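Local coordinates for BCL-2 protein (Schistosoma japonicum, PDB 7JMT), which probably regulates apoptosis by binding BH domains of other Bcl-2 family proteins, and holds the BH3-mimetic inhibitor ABT-737 in this crystal, at residues A[6-11]-A[146-151]; A[10-15]-A[137-142]; A[94-99]-A[113-118]. One frame throughout, in Å; residues are numbered along the deposited sequence.

Contact 1 of 3, residues A[6-11]-A[146-151]; sequences DFRLQT and SDEKLK
Phe-7 and Arg-8, in the first turn of the N-terminal helix of this all-helical Bcl-2 fold, pack against Asp-147 and Lys-151 of helix 132-155. The two short helical segments lie nearly perpendicular, their axes 10.0 Å apart. With CG turned anti to the backbone N (chi1 -178°), the Phe-7 ring reaches across to the second helix. Its one face carries the aliphatic chain of Lys-151 in a CH-pi contact: Lys-151 CG stands 3.8 Å from the Phe-7 ring centroid and only 11° off the normal. The two side chains run past each other in opposite directions, and CD of Lys-151 comes within 3.6 Å of Phe-7 CG. Over the opposite face, toward the rim, lies Thr-11 OG1, hydrogen-bonded to Phe-7 O at 2.8 Å. Backbone N of Asp-147 lies at the ring's edge, and Trp-160 also stacks with Phe-7. Beyond the ring the lysine chain bends at chi3, which turns its ammonium back to its own helix, where Lys-151 NZ makes a salt bridge with Asp-147 OD1 at 3.1 Å, a weak hydrogen bond. The other carboxylate oxygen meets Arg-8, so one aspartate bridges two cations. Here the guanidinium and carboxylate planes stand 85° apart, and the attraction is purely electrostatic, with no N-H aimed at the oxygen. Asp-147 OD2 sits over the guanidinium face, 3.3 Å from Arg-8 NH2.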
loop_
_atom_site.group_PDB
_atom_site.type_symbol
_atom_site.label_atom_id
_atom_site.label_comp_id
_atom_site.label_asym_id
_atom_site.label_seq_id
_atom_site.Cartn_x
_atom_site.Cartn_y
_atom_site.Cartn_z
ATOM N N ASP A 6 -1.866 -7.155 -16.039
ATOM C CA ASP A 6 -0.462 -6.694 -16.042
ATOM C C ASP A 6 -0.075 -6.466 -14.596
ATOM O O ASP A 6 -0.979 -6.320 -13.786
ATOM C CB ASP A 6 -0.245 -5.452 -16.905
ATOM C CG ASP A 6 -1.174 -4.279 -16.662
ATOM O OD1 ASP A 6 -0.671 -3.208 -16.299
ATOM O OD2 ASP A 6 -2.385 -4.437 -16.890
ATOM N N PHE A 7 1.206 -6.452 -14.288
ATOM C CA PHE A 7 1.717 -6.312 -12.907
ATOM C C PHE A 7 1.245 -4.997 -12.309
ATOM O O PHE A 7 0.882 -4.993 -11.137
ATOM C CB PHE A 7 3.244 -6.392 -12.926
ATOM C CG PHE A 7 3.934 -6.310 -11.593
ATOM C CD1 PHE A 7 4.230 -7.459 -10.887
ATOM C CD2 PHE A 7 4.331 -5.091 -11.076
ATOM C CE1 PHE A 7 4.892 -7.388 -9.676
ATOM C CE2 PHE A 7 4.985 -5.025 -9.861
ATOM C CZ PHE A 7 5.260 -6.171 -9.163
ATOM N N ARG A 8 1.251 -3.920 -13.080
ATOM C CA ARG A 8 0.888 -2.593 -12.547
ATOM C C ARG A 8 -0.559 -2.654 -12.095
ATOM O O ARG A 8 -0.825 -2.127 -11.039
ATOM C CB ARG A 8 1.103 -1.485 -13.580
ATOM C CG ARG A 8 0.950 -0.072 -13.038
ATOM C CD ARG A 8 2.110 0.824 -13.424
ATOM N NE ARG A 8 2.176 1.078 -14.860
ATOM C CZ ARG A 8 3.180 1.678 -15.509
ATOM N NH1 ARG A 8 3.099 1.846 -16.819
ATOM N NH2 ARG A 8 4.263 2.100 -14.873
ATOM N N LEU A 9 -1.446 -3.248 -12.886
ATOM C CA LEU A 9 -2.876 -3.386 -12.541
ATOM C C LEU A 9 -3.026 -4.361 -11.391
ATOM O O LEU A 9 -3.858 -4.130 -10.613
ATOM C CB LEU A 9 -3.690 -3.822 -13.758
ATOM C CG LEU A 9 -5.210 -3.765 -13.604
ATOM C CD1 LEU A 9 -5.713 -2.330 -13.591
ATOM C CD2 LEU A 9 -5.895 -4.554 -14.705
ATOM N N GLN A 10 -2.274 -5.440 -11.348
ATOM C CA GLN A 10 -2.316 -6.400 -10.230
ATOM C C GLN A 10 -1.881 -5.696 -8.951
ATOM O O GLN A 10 -2.412 -6.063 -7.929
ATOM C CB GLN A 10 -1.426 -7.618 -10.461
ATOM C CG GLN A 10 -1.975 -8.666 -11.411
ATOM C CD GLN A 10 -1.081 -9.882 -11.448
ATOM O OE1 GLN A 10 -0.458 -10.248 -10.458
ATOM N NE2 GLN A 10 -1.018 -10.535 -12.594
ATOM N N THR A 11 -0.911 -4.780 -8.993
ATOM C CA THR A 11 -0.349 -4.099 -7.794
ATOM C C THR A 11 -1.336 -3.049 -7.299
ATOM O O THR A 11 -1.389 -2.889 -6.100
ATOM C CB THR A 11 1.040 -3.492 -8.053
ATOM O OG1 THR A 11 1.895 -4.493 -8.587
ATOM C CG2 THR A 11 1.675 -2.900 -6.814
ATOM N N SER A 146 6.558 0.039 -8.232
ATOM C CA SER A 146 6.694 -1.429 -8.152
ATOM C C SER A 146 6.960 -1.984 -9.544
ATOM O O SER A 146 7.723 -2.925 -9.648
ATOM C CB SER A 146 5.511 -2.045 -7.486
ATOM O OG SER A 146 5.297 -1.507 -6.193
ATOM N N ASP A 147 6.317 -1.448 -10.570
ATOM C CA ASP A 147 6.475 -1.919 -11.968
ATOM C C ASP A 147 7.888 -1.612 -12.427
ATOM O O ASP A 147 8.430 -2.403 -13.193
ATOM C CB ASP A 147 5.424 -1.300 -12.890
ATOM C CG ASP A 147 5.344 -1.877 -14.287
ATOM O OD1 ASP A 147 5.763 -3.013 -14.460
ATOM O OD2 ASP A 147 4.846 -1.177 -15.180
ATOM N N GLU A 148 8.446 -0.496 -11.994
ATOM C CA GLU A 148 9.754 -0.040 -12.481
ATOM C C GLU A 148 10.890 -0.686 -11.703
ATOM O O GLU A 148 11.809 -1.170 -12.365
ATOM C CB GLU A 148 9.791 1.481 -12.374
ATOM C CG GLU A 148 8.917 2.182 -13.400
ATOM C CD GLU A 148 8.593 3.635 -13.104
ATOM O OE1 GLU A 148 9.143 4.184 -12.136
ATOM O OE2 GLU A 148 7.784 4.217 -13.847
ATOM N N LYS A 149 10.813 -0.782 -10.376
ATOM C CA LYS A 149 11.949 -1.235 -9.534
ATOM C C LYS A 149 11.769 -2.602 -8.880
ATOM O O LYS A 149 12.760 -3.311 -8.802
ATOM C CB LYS A 149 12.162 -0.204 -8.425
ATOM C CG LYS A 149 12.231 1.254 -8.861
ATOM C CD LYS A 149 13.348 1.556 -9.838
ATOM C CE LYS A 149 13.605 3.036 -10.030
ATOM N NZ LYS A 149 14.266 3.658 -8.856
ATOM N N LEU A 150 10.590 -2.960 -8.407
ATOM C CA LEU A 150 10.377 -4.211 -7.636
ATOM C C LEU A 150 9.882 -5.371 -8.499
ATOM O O LEU A 150 9.892 -6.473 -7.982
ATOM C CB LEU A 150 9.381 -3.902 -6.517
ATOM C CG LEU A 150 9.604 -2.622 -5.712
ATOM C CD1 LEU A 150 8.506 -2.451 -4.678
ATOM C CD2 LEU A 150 10.961 -2.619 -5.035
ATOM N N LYS A 151 9.506 -5.161 -9.756
ATOM C CA LYS A 151 8.883 -6.215 -10.598
ATOM C C LYS A 151 9.823 -7.366 -10.928
ATOM O O LYS A 151 9.294 -8.407 -11.136
ATOM C CB LYS A 151 8.307 -5.677 -11.910
ATOM C CG LYS A 151 7.514 -6.688 -12.732
ATOM C CD LYS A 151 6.727 -6.095 -13.865
ATOM C CE LYS A 151 7.607 -5.486 -14.931
ATOM N NZ LYS A 151 6.878 -5.278 -16.204
#

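Contact 2 of 3, residues A[10-15]-A[137-142]; sequences QTSTLC and MLIKTT
Helix segments 10-15 and 137-142 run roughly antiparallel, at 139° between their directions, with axes 9.0 Å apart. The backbones come nearest at Ser-12 and Ile-139, whose CA atoms are 6.2 Å apart. The contact is mostly buried. Ile-139 fills the middle: its CG2 branch, anti to the backbone N with CG1 at chi1 -69°, extends to the first helix and touches two residues one turn apart. Ser-12 OG lies 3.5 Å from this methyl, and Cys-15 CB packs on it at 3.9 Å. Farther along, Cys-15 SG meets the methyl of Thr-142, SG to CG2 4.0 Å. Thr-142 thus offers carbon to the N-terminal helix, while its hydroxyl is used elsewhere. Thr-142 OG1 donates to Leu-138 O at 2.6 Å, tilted 33° from the carbonyl plane, and Thr-142 N reaches the same oxygen from the opposite face, so two donors grip one carbonyl. This buried hydroxyl is also hydrogen-bonded to Tyr-96 OH. The packing joins the N-terminal helix of the Bcl-2 fold to helix 132-155 through a methyl-centred contact of Ile-139 with Ser-12 and Cys-15. Around it, Phe-116 of helix 109-127 touches Cys-15 and Met-115 touches Thr-142, while Leu-138 and Thr-141 turn to helix 89-103, meeting Tyr-96 and Leu-97.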
loop_
_atom_site.group_PDB
_atom_site.type_symbol
_atom_site.label_atom_id
_atom_site.label_comp_id
_atom_site.label_asym_id
_atom_site.label_seq_id
_atom_site.Cartn_x
_atom_site.Cartn_y
_atom_site.Cartn_z
ATOM N N GLN A 10 -2.274 -5.440 -11.348
ATOM C CA GLN A 10 -2.316 -6.400 -10.230
ATOM C C GLN A 10 -1.881 -5.696 -8.951
ATOM O O GLN A 10 -2.412 -6.063 -7.929
ATOM C CB GLN A 10 -1.426 -7.618 -10.461
ATOM C CG GLN A 10 -1.975 -8.666 -11.411
ATOM C CD GLN A 10 -1.081 -9.882 -11.448
ATOM O OE1 GLN A 10 -0.458 -10.248 -10.458
ATOM N NE2 GLN A 10 -1.018 -10.535 -12.594
ATOM N N THR A 11 -0.911 -4.780 -8.993
ATOM C CA THR A 11 -0.349 -4.099 -7.794
ATOM C C THR A 11 -1.336 -3.049 -7.299
ATOM O O THR A 11 -1.389 -2.889 -6.100
ATOM C CB THR A 11 1.040 -3.492 -8.053
ATOM O OG1 THR A 11 1.895 -4.493 -8.587
ATOM C CG2 THR A 11 1.675 -2.900 -6.814
ATOM N N SER A 12 -2.041 -2.343 -8.180
ATOM C CA SER A 12 -3.069 -1.353 -7.801
ATOM C C SER A 12 -4.268 -2.076 -7.210
ATOM O O SER A 12 -4.755 -1.643 -6.179
ATOM C CB SER A 12 -3.461 -0.543 -8.991
ATOM O OG SER A 12 -4.030 0.693 -8.605
ATOM N N THR A 13 -4.721 -3.143 -7.841
ATOM C CA THR A 13 -5.832 -3.972 -7.355
ATOM C C THR A 13 -5.511 -4.496 -5.969
ATOM O O THR A 13 -6.417 -4.588 -5.216
ATOM C CB THR A 13 -6.108 -5.100 -8.339
ATOM O OG1 THR A 13 -6.542 -4.493 -9.553
ATOM C CG2 THR A 13 -7.139 -6.090 -7.860
ATOM N N LEU A 14 -4.285 -4.923 -5.713
ATOM C CA LEU A 14 -3.868 -5.503 -4.410
ATOM C C LEU A 14 -3.663 -4.370 -3.419
ATOM O O LEU A 14 -3.718 -4.655 -2.263
ATOM C CB LEU A 14 -2.588 -6.345 -4.535
ATOM C CG LEU A 14 -2.691 -7.750 -5.114
ATOM C CD1 LEU A 14 -1.320 -8.222 -5.572
ATOM C CD2 LEU A 14 -3.285 -8.729 -4.116
ATOM N N CYS A 15 -3.367 -3.153 -3.845
ATOM C CA CYS A 15 -3.089 -2.020 -2.941
ATOM C C CYS A 15 -4.432 -1.548 -2.432
ATOM O O CYS A 15 -4.519 -1.297 -1.266
ATOM C CB CYS A 15 -2.316 -0.900 -3.623
ATOM S SG CYS A 15 -0.538 -1.147 -3.793
ATOM N N MET A 137 -3.331 8.908 -5.536
ATOM C CA MET A 137 -1.992 9.235 -6.071
ATOM C C MET A 137 -1.008 8.262 -5.461
ATOM O O MET A 137 -0.215 7.698 -6.199
ATOM C CB MET A 137 -1.574 10.658 -5.693
ATOM C CG MET A 137 -0.136 11.011 -6.031
ATOM S SD MET A 137 1.038 10.655 -4.703
ATOM C CE MET A 137 0.516 11.817 -3.447
ATOM N N LEU A 138 -1.097 8.041 -4.164
ATOM C CA LEU A 138 -0.140 7.165 -3.464
ATOM C C LEU A 138 -0.293 5.741 -3.992
ATOM O O LEU A 138 0.732 5.101 -4.169
ATOM C CB LEU A 138 -0.355 7.267 -1.953
ATOM C CG LEU A 138 0.200 8.496 -1.236
ATOM C CD1 LEU A 138 -0.282 8.514 0.205
ATOM C CD2 LEU A 138 1.718 8.533 -1.292
ATOM N N ILE A 139 -1.512 5.265 -4.229
ATOM C CA ILE A 139 -1.774 3.888 -4.740
ATOM C C ILE A 139 -1.181 3.771 -6.139
ATOM O O ILE A 139 -0.550 2.758 -6.415
ATOM C CB ILE A 139 -3.274 3.542 -4.699
ATOM C CG1 ILE A 139 -3.778 3.384 -3.263
ATOM C CG2 ILE A 139 -3.566 2.300 -5.527
ATOM C CD1 ILE A 139 -5.257 3.632 -3.093
ATOM N N LYS A 140 -1.362 4.775 -6.983
ATOM C CA LYS A 140 -0.798 4.803 -8.348
ATOM C C LYS A 140 0.718 4.874 -8.263
ATOM O O LYS A 140 1.366 4.200 -9.049
ATOM C CB LYS A 140 -1.332 6.014 -9.109
ATOM C CG LYS A 140 -0.982 6.082 -10.591
ATOM C CD LYS A 140 -2.169 5.866 -11.505
ATOM C CE LYS A 140 -1.812 5.944 -12.975
ATOM N NZ LYS A 140 -2.906 5.441 -13.841
ATOM N N THR A 141 1.255 5.671 -7.352
ATOM C CA THR A 141 2.712 5.853 -7.172
ATOM C C THR A 141 3.327 4.529 -6.729
ATOM O O THR A 141 4.402 4.211 -7.226
ATOM C CB THR A 141 2.958 7.028 -6.224
ATOM O OG1 THR A 141 2.283 8.153 -6.778
ATOM C CG2 THR A 141 4.419 7.355 -6.025
ATOM N N THR A 142 2.683 3.786 -5.839
ATOM C CA THR A 142 3.170 2.466 -5.380
ATOM C C THR A 142 3.162 1.537 -6.584
ATOM O O THR A 142 4.119 0.778 -6.738
ATOM C CB THR A 142 2.324 1.954 -4.212
ATOM O OG1 THR A 142 2.085 3.055 -3.344
ATOM C CG2 THR A 142 2.969 0.825 -3.441
#

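Contact 3 of 3, residues A[94-99]-A[113-118]; sequences IFYLEI and VAMFAF. With N3C (4-{4-[(4'-chlorobiphenyl-2-yl)methyl]piperazin-1-yl}-N-{[4-({(1R)-3-(dimethylamino)-1-[(phenylthio)methyl]propyl}amino)-3-nitrophenyl]sulfonyl}benzamide), chain G.
The Phe-118 ring enters an aromatic cluster with Phe-95 and Tyr-96. At its edge, in its plane, lies Phe-95 CZ, 3.7 Å from Phe-118 CZ; the two rings are inclined at 68°, their centroids 6.0 Å apart. Tyr-96 is nearly parallel to Phe-118, the planes 6° apart, yet they meet rim to rim with centroids 5.9 Å apart, neither lying over the other's face. Ile-99 approaches obliquely, its CG2 3.4 Å from Phe-118 CE1. Phe-118 gets there because CG is anti to its backbone N (chi1 -171°), which carries the ring across to helix 89-103. The Tyr-96 hydroxyl passes Met-115 CG at 3.8 Å and is hydrogen-bonded to Thr-142. Next to this cluster, the bound ABT-737 lies in the hydrophobic groove that in Bcl-2 relatives receives BH3 helices: Ala-117 CB is 4.0 Å from its chlorine CL1, and Ala-114 CB packs 3.8 Å from C18. Segments 94-99 and 113-118 run roughly antiparallel, their axes 11.8 Å apart, a gap bridged by the rings. Helix 48-65 touches Ala-114 and Ala-117 through Phe-62, helix 74-79 meets Phe-95, and helix 132-155 backs Tyr-96.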
loop_
_atom_site.group_PDB
_atom_site.type_symbol
_atom_site.label_atom_id
_atom_site.label_comp_id
_atom_site.label_asym_id
_atom_site.label_seq_id
_atom_site.Cartn_x
_atom_site.Cartn_y
_atom_site.Cartn_z
ATOM N N ILE A 94 6.958 12.976 -3.972
ATOM C CA ILE A 94 8.445 13.003 -4.035
ATOM C C ILE A 94 8.941 12.419 -2.723
ATOM O O ILE A 94 9.864 11.613 -2.764
ATOM C CB ILE A 94 9.004 14.418 -4.283
ATOM C CG1 ILE A 94 8.407 15.097 -5.522
ATOM C CG2 ILE A 94 10.525 14.386 -4.341
ATOM C CD1 ILE A 94 8.339 14.230 -6.759
ATOM N N PHE A 95 8.331 12.798 -1.609
ATOM C CA PHE A 95 8.714 12.303 -0.265
ATOM C C PHE A 95 8.464 10.808 -0.162
ATOM O O PHE A 95 9.340 10.118 0.358
ATOM C CB PHE A 95 7.943 13.053 0.819
ATOM C CG PHE A 95 7.763 12.320 2.122
ATOM C CD1 PHE A 95 8.815 12.169 3.008
ATOM C CD2 PHE A 95 6.525 11.815 2.478
ATOM C CE1 PHE A 95 8.637 11.509 4.211
ATOM C CE2 PHE A 95 6.348 11.157 3.683
ATOM C CZ PHE A 95 7.404 11.006 4.546
ATOM N N TYR A 96 7.323 10.328 -0.643
ATOM C CA TYR A 96 6.966 8.894 -0.582
ATOM C C TYR A 96 7.938 8.133 -1.465
ATOM O O TYR A 96 8.523 7.177 -0.999
ATOM C CB TYR A 96 5.500 8.682 -0.965
ATOM C CG TYR A 96 5.055 7.246 -1.040
ATOM C CD1 TYR A 96 4.750 6.535 0.104
ATOM C CD2 TYR A 96 4.921 6.607 -2.259
ATOM C CE1 TYR A 96 4.340 5.218 0.044
ATOM C CE2 TYR A 96 4.513 5.289 -2.338
ATOM C CZ TYR A 96 4.220 4.593 -1.182
ATOM O OH TYR A 96 3.821 3.294 -1.261
ATOM N N LEU A 97 8.181 8.621 -2.665
ATOM C CA LEU A 97 9.057 7.911 -3.616
ATOM C C LEU A 97 10.474 7.866 -3.057
ATOM O O LEU A 97 11.103 6.826 -3.193
ATOM C CB LEU A 97 9.003 8.595 -4.982
ATOM C CG LEU A 97 7.767 8.301 -5.828
ATOM C CD1 LEU A 97 7.648 9.299 -6.966
ATOM C CD2 LEU A 97 7.800 6.881 -6.369
ATOM N N GLU A 98 10.957 8.949 -2.465
ATOM C CA GLU A 98 12.317 9.032 -1.877
ATOM C C GLU A 98 12.423 8.111 -0.665
ATOM O O GLU A 98 13.464 7.475 -0.509
ATOM C CB GLU A 98 12.645 10.481 -1.522
ATOM C CG GLU A 98 12.972 11.348 -2.727
ATOM C CD GLU A 98 14.317 11.093 -3.379
ATOM O OE1 GLU A 98 15.230 10.601 -2.692
ATOM O OE2 GLU A 98 14.442 11.383 -4.582
ATOM N N ILE A 99 11.398 8.074 0.177
ATOM C CA ILE A 99 11.340 7.184 1.365
ATOM C C ILE A 99 11.419 5.755 0.860
ATOM O O ILE A 99 12.132 4.993 1.477
ATOM C CB ILE A 99 10.072 7.468 2.195
ATOM C CG1 ILE A 99 10.260 8.646 3.151
ATOM C CG2 ILE A 99 9.560 6.232 2.916
ATOM C CD1 ILE A 99 11.026 8.332 4.414
ATOM N N VAL A 113 6.797 -5.589 2.656
ATOM C CA VAL A 113 5.749 -5.548 3.705
ATOM C C VAL A 113 5.768 -4.145 4.298
ATOM O O VAL A 113 4.693 -3.593 4.522
ATOM C CB VAL A 113 5.947 -6.658 4.759
ATOM C CG1 VAL A 113 5.132 -6.412 6.017
ATOM C CG2 VAL A 113 5.644 -8.036 4.198
ATOM N N ALA A 114 6.939 -3.573 4.512
ATOM C CA ALA A 114 7.103 -2.237 5.104
ATOM C C ALA A 114 6.530 -1.157 4.202
ATOM O O ALA A 114 5.961 -0.213 4.727
ATOM C CB ALA A 114 8.548 -2.007 5.377
ATOM N N MET A 115 6.703 -1.272 2.897
ATOM C CA MET A 115 6.174 -0.280 1.941
ATOM C C MET A 115 4.652 -0.260 2.060
ATOM O O MET A 115 4.097 0.833 2.153
ATOM C CB MET A 115 6.595 -0.628 0.511
ATOM C CG MET A 115 5.886 0.161 -0.584
ATOM S SD MET A 115 6.205 -0.493 -2.227
ATOM C CE MET A 115 5.296 -2.033 -2.170
ATOM N N PHE A 116 4.001 -1.415 2.106
ATOM C CA PHE A 116 2.531 -1.519 2.222
ATOM C C PHE A 116 2.146 -0.936 3.570
ATOM O O PHE A 116 1.143 -0.239 3.638
ATOM C CB PHE A 116 2.054 -2.956 2.008
ATOM C CG PHE A 116 1.959 -3.399 0.572
ATOM C CD1 PHE A 116 0.900 -2.999 -0.218
ATOM C CD2 PHE A 116 2.908 -4.242 0.020
ATOM C CE1 PHE A 116 0.801 -3.419 -1.533
ATOM C CE2 PHE A 116 2.804 -4.663 -1.293
ATOM C CZ PHE A 116 1.754 -4.248 -2.068
ATOM N N ALA A 117 2.939 -1.189 4.599
ATOM C CA ALA A 117 2.696 -0.681 5.960
ATOM C C ALA A 117 2.747 0.839 5.972
ATOM O O ALA A 117 1.918 1.435 6.654
ATOM C CB ALA A 117 3.707 -1.257 6.897
ATOM N N PHE A 118 3.689 1.445 5.275
ATOM C CA PHE A 118 3.813 2.917 5.199
ATOM C C PHE A 118 2.609 3.477 4.463
ATOM O O PHE A 118 2.038 4.443 4.943
ATOM C CB PHE A 118 5.147 3.300 4.552
ATOM C CG PHE A 118 5.516 4.760 4.599
ATOM C CD1 PHE A 118 5.891 5.429 3.447
ATOM C CD2 PHE A 118 5.517 5.460 5.793
ATOM C CE1 PHE A 118 6.241 6.767 3.489
ATOM C CE2 PHE A 118 5.864 6.799 5.829
ATOM C CZ PHE A 118 6.226 7.449 4.677
HETATM O O34 N3C G . 7.014 -10.675 9.193
HETATM N N33 N3C G . 7.947 -10.885 8.401
HETATM O O33 N3C G . 7.694 -11.150 7.252
HETATM C C33 N3C G . 9.314 -10.856 8.724
HETATM C C32 N3C G . 9.760 -11.183 9.985
HETATM N N35 N3C G . 8.841 -11.442 10.932
HETATM C C36 N3C G . 9.121 -11.479 12.348
HETATM C C41 N3C G . 9.339 -10.082 12.963
HETATM S S42 N3C G . 8.165 -8.823 12.501
HETATM C C43 N3C G . 8.512 -8.188 10.969
HETATM C C48 N3C G . 9.807 -7.976 10.611
HETATM C C47 N3C G . 10.124 -7.453 9.375
HETATM C C46 N3C G . 9.135 -7.151 8.457
HETATM C C45 N3C G . 7.818 -7.386 8.810
HETATM C C44 N3C G . 7.516 -7.896 10.065
HETATM C C37 N3C G . 7.937 -12.248 12.944
HETATM C C38 N3C G . 8.405 -12.980 14.206
HETATM N N39 N3C G . 7.546 -14.143 14.511
HETATM C C40 N3C G . 8.048 -15.312 13.743
HETATM C C39 N3C G . 7.557 -14.394 15.980
HETATM C C31 N3C G . 11.127 -11.174 10.255
HETATM C C30 N3C G . 12.034 -10.862 9.255
HETATM C C34 N3C G . 10.222 -10.539 7.719
HETATM C C29 N3C G . 11.578 -10.539 7.980
HETATM S S28 N3C G . 12.609 -10.201 6.814
HETATM O O28 N3C G . 13.866 -10.835 7.148
HETATM O O29 N3C G . 12.201 -10.706 5.513
HETATM N N27 N3C G . 12.672 -8.694 6.846
HETATM C C26 N3C G . 13.212 -8.062 7.893
HETATM O O26 N3C G . 13.726 -8.602 8.865
HETATM C C23 N3C G . 13.095 -6.585 7.887
HETATM C C22 N3C G . 13.319 -5.939 9.073
HETATM C C21 N3C G . 13.164 -4.563 9.164
HETATM C C24 N3C G . 12.616 -5.883 6.786
HETATM C C25 N3C G . 12.462 -4.494 6.889
HETATM C C20 N3C G . 12.755 -3.814 8.074
HETATM N N17 N3C G . 12.582 -2.432 8.206
HETATM C C16 N3C G . 13.006 -1.815 9.470
HETATM C C15 N3C G . 13.027 -0.292 9.392
HETATM C C18 N3C G . 11.927 -1.683 7.138
HETATM C C19 N3C G . 12.214 -0.208 7.192
HETATM N N14 N3C G . 11.957 0.259 8.559
HETATM C C13 N3C G . 12.045 1.707 8.764
HETATM C C12 N3C G . 11.928 2.565 7.531
HETATM C C11 N3C G . 13.095 2.939 6.882
HETATM C C10 N3C G . 13.078 3.732 5.746
HETATM C C9 N3C G . 11.870 4.171 5.248
HETATM C C8 N3C G . 10.698 3.799 5.885
HETATM C C7 N3C G . 10.720 3.001 7.037
HETATM C C4 N3C G . 9.487 2.695 7.601
HETATM C C3 N3C G . 8.958 3.390 8.683
HETATM C C2 N3C G . 7.692 3.072 9.146
HETATM C C5 N3C G . 8.737 1.719 6.982
HETATM C C6 N3C G . 7.487 1.397 7.457
HETATM C C1 N3C G . 6.979 2.068 8.532
HETATM CL CL1 N3C G . 5.365 1.595 9.076
#

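From the N terminus, helix 7-25 supplies the first segments of contacts 1 and 2, which share Gln-10 and Thr-11. Both close long loops onto helix 132-155: the two start from the same stretch of helix 7-25, and contact 2 reaches helix 132-155 about two and a half turns earlier. Contact 3 is nested within both, with 13 residues between its segments, and pairs helices 89-103 and 109-127. Physical touches tie it to the others: Leu-138 CD2 of contact 2 packs 3.6 Å from Tyr-96 CG of contact 3, and Leu-150 CD1 of contact 1 packs on Met-115 SD of contact 3. Helix 132-155 thus joins the N-terminal helix to two of the helices that line the inhibitor groove.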